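PDB 3OYR: trans-isoprenyl diphosphate synthase from Caulobacter crescentus, which probably makes octaprenyl diphosphate, the precursor of quinone side chains, by joining five isopentenyl diphosphates to farnesyl diphosphate. Local coordinates for residues B[139-144]-B[151-156]; B[218-223]-B[331-336]. One frame throughout, in Å; residues are numbered along the deposited sequence.

Overall arrangement
Two buried helix pairs of one largely helical subunit illustrate how chemistry follows place in a fold. Contact 1 joins helices 126-147 and 150-173, neighbours in sequence, and reaches the subunit interface; contact 2 joins helices 211-238 and 328-342, far apart in the chain, with no other protein chain touching its segments. No helix is shared, and the contact centres lie 22 Å apart. Helix 181-206 connects the two regions, taking packing from Ile155 and Leu156 in contact 1 and salt bridges from Arg218 in contact 2. The first contact is wholly apolar across its segments, whereas the second surrounds one tyrosine-to-carbonyl hydrogen bond with leucine side chains.

Contact 1. Residues B[139-144]-B[151-156]; sequences RAFELM and KALEIL
Met144 and Leu153 lie closest in the backbone, their CA atoms 6.0 Å apart, where helices 126-147 and 150-173 run nearly antiparallel: the N-to-C directions of the two short segments differ by 158°, and their axes come within 10.3 Å. No hydrogen bond crosses, and four apolar side chains carry the contact. With CG opposite the carbonyl carbon (chi1 -70°) and a bend at the last torsion (chi3 -69°), Met144 folds back over Phe141 of its own helix, placing CE 3.4 Å above the ring plane and over its centre. The first two torsions carry the sulfur toward the other helix, where Met144 SD meets Leu156 CD1 at 3.4 Å, a close approach, and Leu156 CB at 3.6 Å. Leu153 divides its two methyls between neighbours. Its CD2 comes to the edge of the Phe141 ring, near the ring plane, 3.6 Å from Phe141 CD2, while its CD1 rests 3.8 Å from Met144 CB. One face of the phenyl group thus carries a methionine methyl and one edge a leucine methyl. Beyond these segments, Phe141 meets Phe141 of the second subunit, and Leu153 packs on Leu153 of that subunit. Glu142 also forms a salt bridge with Arg161 of the second subunit. Antiparallel helices joined by a very short connection form an alpha-alpha hairpin, which here contributes to the dimer interface of the all-helical isoprenoid synthase fold.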
loop_
_atom_site.group_PDB
_atom_site.type_symbol
_atom_site.label_atom_id
_atom_site.label_comp_id
_atom_site.label_asym_id
_atom_site.label_seq_id
_atom_site.Cartn_x
_atom_site.Cartn_y
_atom_site.Cartn_z
ATOM N N ARG B 139 -0.162 7.178 5.014
ATOM C CA ARG B 139 -0.886 8.352 5.503
ATOM C C ARG B 139 -2.272 8.007 6.027
ATOM O O ARG B 139 -2.669 8.501 7.085
ATOM C CB ARG B 139 -1.017 9.430 4.413
ATOM C CG ARG B 139 0.207 10.320 4.241
ATOM C CD ARG B 139 0.668 10.993 5.551
ATOM N NE ARG B 139 0.949 12.405 5.318
ATOM C CZ ARG B 139 1.394 13.259 6.234
ATOM N NH1 ARG B 139 1.605 14.526 5.902
ATOM N NH2 ARG B 139 1.630 12.858 7.471
ATOM N N ALA B 140 -2.998 7.157 5.290
ATOM C CA ALA B 140 -4.277 6.657 5.758
ATOM C C ALA B 140 -4.184 6.031 7.171
ATOM O O ALA B 140 -4.999 6.339 8.053
ATOM C CB ALA B 140 -4.864 5.689 4.736
ATOM N N PHE B 141 -3.174 5.191 7.412
ATOM C CA PHE B 141 -3.016 4.561 8.751
ATOM C C PHE B 141 -2.564 5.468 9.861
ATOM O O PHE B 141 -3.030 5.340 11.016
ATOM C CB PHE B 141 -2.151 3.305 8.671
ATOM C CG PHE B 141 -2.905 2.130 8.151
ATOM C CD1 PHE B 141 -3.141 1.995 6.790
ATOM C CD2 PHE B 141 -3.428 1.185 9.023
ATOM C CE1 PHE B 141 -3.872 0.929 6.297
ATOM C CE2 PHE B 141 -4.157 0.094 8.537
ATOM C CZ PHE B 141 -4.377 -0.027 7.166
ATOM N N GLU B 142 -1.701 6.413 9.515
ATOM C CA GLU B 142 -1.376 7.506 10.413
ATOM C C GLU B 142 -2.635 8.246 10.876
ATOM O O GLU B 142 -2.793 8.505 12.073
ATOM C CB GLU B 142 -0.390 8.468 9.744
ATOM C CG GLU B 142 1.040 7.961 9.761
ATOM C CD GLU B 142 2.046 9.080 9.510
ATOM O OE1 GLU B 142 2.831 9.415 10.433
ATOM O OE2 GLU B 142 2.040 9.636 8.399
ATOM N N LEU B 143 -3.540 8.550 9.943
ATOM C CA LEU B 143 -4.811 9.212 10.268
ATOM C C LEU B 143 -5.669 8.394 11.220
ATOM O O LEU B 143 -6.220 8.891 12.216
ATOM C CB LEU B 143 -5.611 9.475 8.980
ATOM C CG LEU B 143 -5.269 10.784 8.303
ATOM C CD1 LEU B 143 -5.760 10.755 6.865
ATOM C CD2 LEU B 143 -5.881 11.950 9.124
ATOM N N MET B 144 -5.776 7.116 10.913
ATOM C CA MET B 144 -6.550 6.210 11.741
ATOM C C MET B 144 -6.009 6.083 13.130
ATOM O O MET B 144 -6.778 6.083 14.076
ATOM C CB MET B 144 -6.647 4.867 11.074
ATOM C CG MET B 144 -7.527 4.993 9.873
ATOM S SD MET B 144 -8.077 3.443 9.246
ATOM C CE MET B 144 -6.542 2.778 8.611
ATOM N N LYS B 151 -10.698 -0.593 16.769
ATOM C CA LYS B 151 -11.671 -1.338 15.976
ATOM C C LYS B 151 -11.754 -0.767 14.558
ATOM O O LYS B 151 -11.718 -1.523 13.577
ATOM C CB LYS B 151 -13.045 -1.360 16.683
ATOM C CG LYS B 151 -14.132 -2.145 15.949
ATOM C CD LYS B 151 -13.886 -3.657 15.920
ATOM C CE LYS B 151 -15.089 -4.378 15.294
ATOM N NZ LYS B 151 -15.056 -5.864 15.445
ATOM N N ALA B 152 -11.791 0.560 14.424
ATOM C CA ALA B 152 -11.881 1.120 13.081
ATOM C C ALA B 152 -10.611 0.814 12.301
ATOM O O ALA B 152 -10.655 0.572 11.097
ATOM C CB ALA B 152 -12.151 2.618 13.128
ATOM N N LEU B 153 -9.475 0.820 12.991
ATOM C CA LEU B 153 -8.211 0.462 12.356
ATOM C C LEU B 153 -8.146 -1.002 11.892
ATOM O O LEU B 153 -7.654 -1.294 10.810
ATOM C CB LEU B 153 -7.041 0.787 13.279
ATOM C CG LEU B 153 -5.808 1.262 12.517
ATOM C CD1 LEU B 153 -5.052 2.274 13.332
ATOM C CD2 LEU B 153 -4.898 0.096 12.174
ATOM N N GLU B 154 -8.660 -1.919 12.694
ATOM C CA GLU B 154 -8.731 -3.341 12.297
ATOM C C GLU B 154 -9.626 -3.530 11.071
ATOM O O GLU B 154 -9.298 -4.297 10.161
ATOM C CB GLU B 154 -9.241 -4.183 13.472
ATOM C CG GLU B 154 -9.798 -5.558 13.134
ATOM C CD GLU B 154 -10.870 -5.933 14.125
ATOM O OE1 GLU B 154 -12.067 -5.856 13.765
ATOM O OE2 GLU B 154 -10.518 -6.247 15.283
ATOM N N ILE B 155 -10.732 -2.793 11.045
ATOM C CA ILE B 155 -11.687 -2.871 9.960
ATOM C C ILE B 155 -11.038 -2.450 8.644
ATOM O O ILE B 155 -11.187 -3.128 7.638
ATOM C CB ILE B 155 -12.936 -1.998 10.246
ATOM C CG1 ILE B 155 -13.846 -2.648 11.302
ATOM C CG2 ILE B 155 -13.757 -1.784 8.997
ATOM C CD1 ILE B 155 -14.921 -1.632 11.822
ATOM N N LEU B 156 -10.300 -1.347 8.651
ATOM C CA LEU B 156 -9.677 -0.877 7.393
ATOM C C LEU B 156 -8.399 -1.590 7.001
ATOM O O LEU B 156 -8.065 -1.666 5.797
ATOM C CB LEU B 156 -9.482 0.656 7.413
ATOM C CG LEU B 156 -10.873 1.276 7.197
ATOM C CD1 LEU B 156 -11.021 2.607 7.881
ATOM C CD2 LEU B 156 -11.170 1.394 5.722
#

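Contact 2. Residues B[218-223]-B[331-336]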
loop_
_atom_site.group_PDB
_atom_site.type_symbol
_atom_site.label_atom_id
_atom_site.label_comp_id
_atom_site.label_asym_id
_atom_site.label_seq_id
_atom_site.Cartn_x
_atom_site.Cartn_y
_atom_site.Cartn_z
ATOM N N ARG B 218 -22.441 -2.050 7.854
ATOM C CA ARG B 218 -21.555 -2.916 7.100
ATOM C C ARG B 218 -22.284 -3.650 5.977
ATOM O O ARG B 218 -21.837 -3.634 4.824
ATOM C CB ARG B 218 -20.866 -3.931 8.003
ATOM C CG ARG B 218 -19.935 -4.802 7.222
ATOM C CD ARG B 218 -19.201 -5.856 8.017
ATOM N NE ARG B 218 -18.395 -6.610 7.066
ATOM C CZ ARG B 218 -17.263 -6.177 6.503
ATOM N NH1 ARG B 218 -16.720 -4.991 6.806
ATOM N NH2 ARG B 218 -16.661 -6.956 5.636
ATOM N N ASP B 219 -23.407 -4.270 6.324
ATOM C CA ASP B 219 -24.296 -4.968 5.377
ATOM C C ASP B 219 -24.735 -4.043 4.237
ATOM O O ASP B 219 -24.778 -4.457 3.083
ATOM C CB ASP B 219 -25.527 -5.476 6.161
ATOM C CG ASP B 219 -26.362 -6.523 5.412
ATOM O OD1 ASP B 219 -25.899 -7.102 4.398
ATOM O OD2 ASP B 219 -27.516 -6.765 5.870
ATOM N N TYR B 220 -25.074 -2.793 4.574
ATOM C CA TYR B 220 -25.471 -1.784 3.595
ATOM C C TYR B 220 -24.329 -1.542 2.610
ATOM O O TYR B 220 -24.523 -1.613 1.409
ATOM C CB TYR B 220 -25.928 -0.447 4.263
ATOM C CG TYR B 220 -26.038 0.677 3.265
ATOM C CD1 TYR B 220 -27.173 0.813 2.469
ATOM C CD2 TYR B 220 -24.986 1.580 3.067
ATOM C CE1 TYR B 220 -27.278 1.820 1.517
ATOM C CE2 TYR B 220 -25.090 2.582 2.103
ATOM C CZ TYR B 220 -26.238 2.702 1.351
ATOM O OH TYR B 220 -26.320 3.685 0.399
ATOM N N GLY B 221 -23.137 -1.271 3.142
ATOM C CA GLY B 221 -21.983 -0.953 2.310
ATOM C C GLY B 221 -21.539 -2.119 1.428
ATOM O O GLY B 221 -21.220 -1.904 0.262
ATOM N N LEU B 222 -21.536 -3.347 1.970
ATOM C CA LEU B 222 -21.117 -4.522 1.194
ATOM C C LEU B 222 -22.033 -4.710 -0.018
ATOM O O LEU B 222 -21.568 -4.815 -1.178
ATOM C CB LEU B 222 -21.118 -5.773 2.080
ATOM C CG LEU B 222 -20.265 -6.984 1.693
ATOM C CD1 LEU B 222 -20.925 -7.828 0.606
ATOM C CD2 LEU B 222 -18.870 -6.572 1.273
ATOM N N ASN B 223 -23.335 -4.737 0.238
ATOM C CA ASN B 223 -24.300 -4.832 -0.846
ATOM C C ASN B 223 -24.263 -3.645 -1.807
ATOM O O ASN B 223 -24.375 -3.843 -3.029
ATOM C CB ASN B 223 -25.710 -5.110 -0.319
ATOM C CG ASN B 223 -25.826 -6.482 0.283
ATOM O OD1 ASN B 223 -25.808 -7.491 -0.423
ATOM N ND2 ASN B 223 -25.934 -6.533 1.599
ATOM N N GLU B 331 -32.730 8.036 4.078
ATOM C CA GLU B 331 -33.196 8.281 2.711
ATOM C C GLU B 331 -32.076 8.584 1.709
ATOM O O GLU B 331 -32.125 8.146 0.545
ATOM C CB GLU B 331 -34.211 9.432 2.710
ATOM C CG GLU B 331 -34.722 9.850 1.324
ATOM C CD GLU B 331 -36.174 9.467 1.056
ATOM O OE1 GLU B 331 -36.580 9.523 -0.127
ATOM O OE2 GLU B 331 -36.906 9.121 2.013
ATOM N N ALA B 332 -31.087 9.362 2.144
ATOM C CA ALA B 332 -29.896 9.657 1.334
ATOM C C ALA B 332 -29.137 8.370 0.969
ATOM O O ALA B 332 -28.688 8.188 -0.170
ATOM C CB ALA B 332 -28.982 10.634 2.076
ATOM N N LEU B 333 -29.027 7.461 1.926
ATOM C CA LEU B 333 -28.349 6.174 1.669
ATOM C C LEU B 333 -29.173 5.232 0.794
ATOM O O LEU B 333 -28.635 4.448 0.007
ATOM C CB LEU B 333 -27.956 5.504 2.978
ATOM C CG LEU B 333 -26.812 6.196 3.723
ATOM C CD1 LEU B 333 -26.442 5.383 4.919
ATOM C CD2 LEU B 333 -25.597 6.372 2.810
ATOM N N GLU B 334 -30.488 5.353 0.870
ATOM C CA GLU B 334 -31.324 4.576 -0.032
ATOM C C GLU B 334 -31.253 5.123 -1.448
ATOM O O GLU B 334 -31.181 4.358 -2.417
ATOM C CB GLU B 334 -32.744 4.496 0.500
ATOM C CG GLU B 334 -32.816 3.615 1.745
ATOM C CD GLU B 334 -34.179 3.637 2.412
ATOM O OE1 GLU B 334 -34.941 4.602 2.185
ATOM O OE2 GLU B 334 -34.479 2.694 3.174
ATOM N N GLU B 335 -31.173 6.446 -1.570
ATOM C CA GLU B 335 -31.069 7.051 -2.887
ATOM C C GLU B 335 -29.709 6.742 -3.520
ATOM O O GLU B 335 -29.600 6.595 -4.748
ATOM C CB GLU B 335 -31.355 8.570 -2.824
ATOM C CG GLU B 335 -32.830 8.895 -2.542
ATOM C CD GLU B 335 -33.089 10.375 -2.280
ATOM O OE1 GLU B 335 -32.142 11.120 -1.964
ATOM O OE2 GLU B 335 -34.253 10.794 -2.379
ATOM N N LEU B 336 -28.678 6.626 -2.687
ATOM C CA LEU B 336 -27.339 6.249 -3.172
ATOM C C LEU B 336 -27.310 4.819 -3.722
ATOM O O LEU B 336 -26.650 4.543 -4.737
ATOM C CB LEU B 336 -26.278 6.431 -2.074
ATOM C CG LEU B 336 -24.845 5.952 -2.355
ATOM C CD1 LEU B 336 -24.167 6.841 -3.418
ATOM C CD2 LEU B 336 -24.014 5.916 -1.091
#
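Tyr220 and Leu333 mark the nearest backbone approach between helices 211-238 and 328-342, with their CA atoms 8.7 Å apart. That spacing leaves a long side chain to bridge two helices within the all-alpha isoprenoid synthase fold. Both segments are regular helix, and the first belongs to the helix that farther on carries the calcium-binding Asp232. Tyr220 reaches across with CG trans to its own amide nitrogen (chi1 167°), and its hydroxyl donates a very short hydrogen bond, 2.5 Å from Tyr220 OH to Leu333 O. A polar group buried between helices is thereby given a backbone acceptor. Apolar atoms of Leu333 also pack against the tyrosine: Leu333 CB is 3.7 Å from Tyr220 CZ, and Leu333 CD1 lies over one ring face, 4.2 Å above its plane and offset toward the rim. A phenylalanine here would probably leave the Leu333 carbonyl without its side-chain donor and Leu336 without the hydroxyl it packs against. Around the pair, Tyr220 also packs on Ala317, and helix 68-79 receives Leu333 on Ala75 and Leu336 on Met72. Within the first segment, Asn223 ND2 and Asn223 N reach Asp219 O from opposite faces of its carbonyl plane, the side-chain bond measuring 2.8 Å. Back at the hydroxyl, Leu336 supplies a methyl beside the oxygen, with Leu336 CD2 3.5 Å from Tyr220 OH.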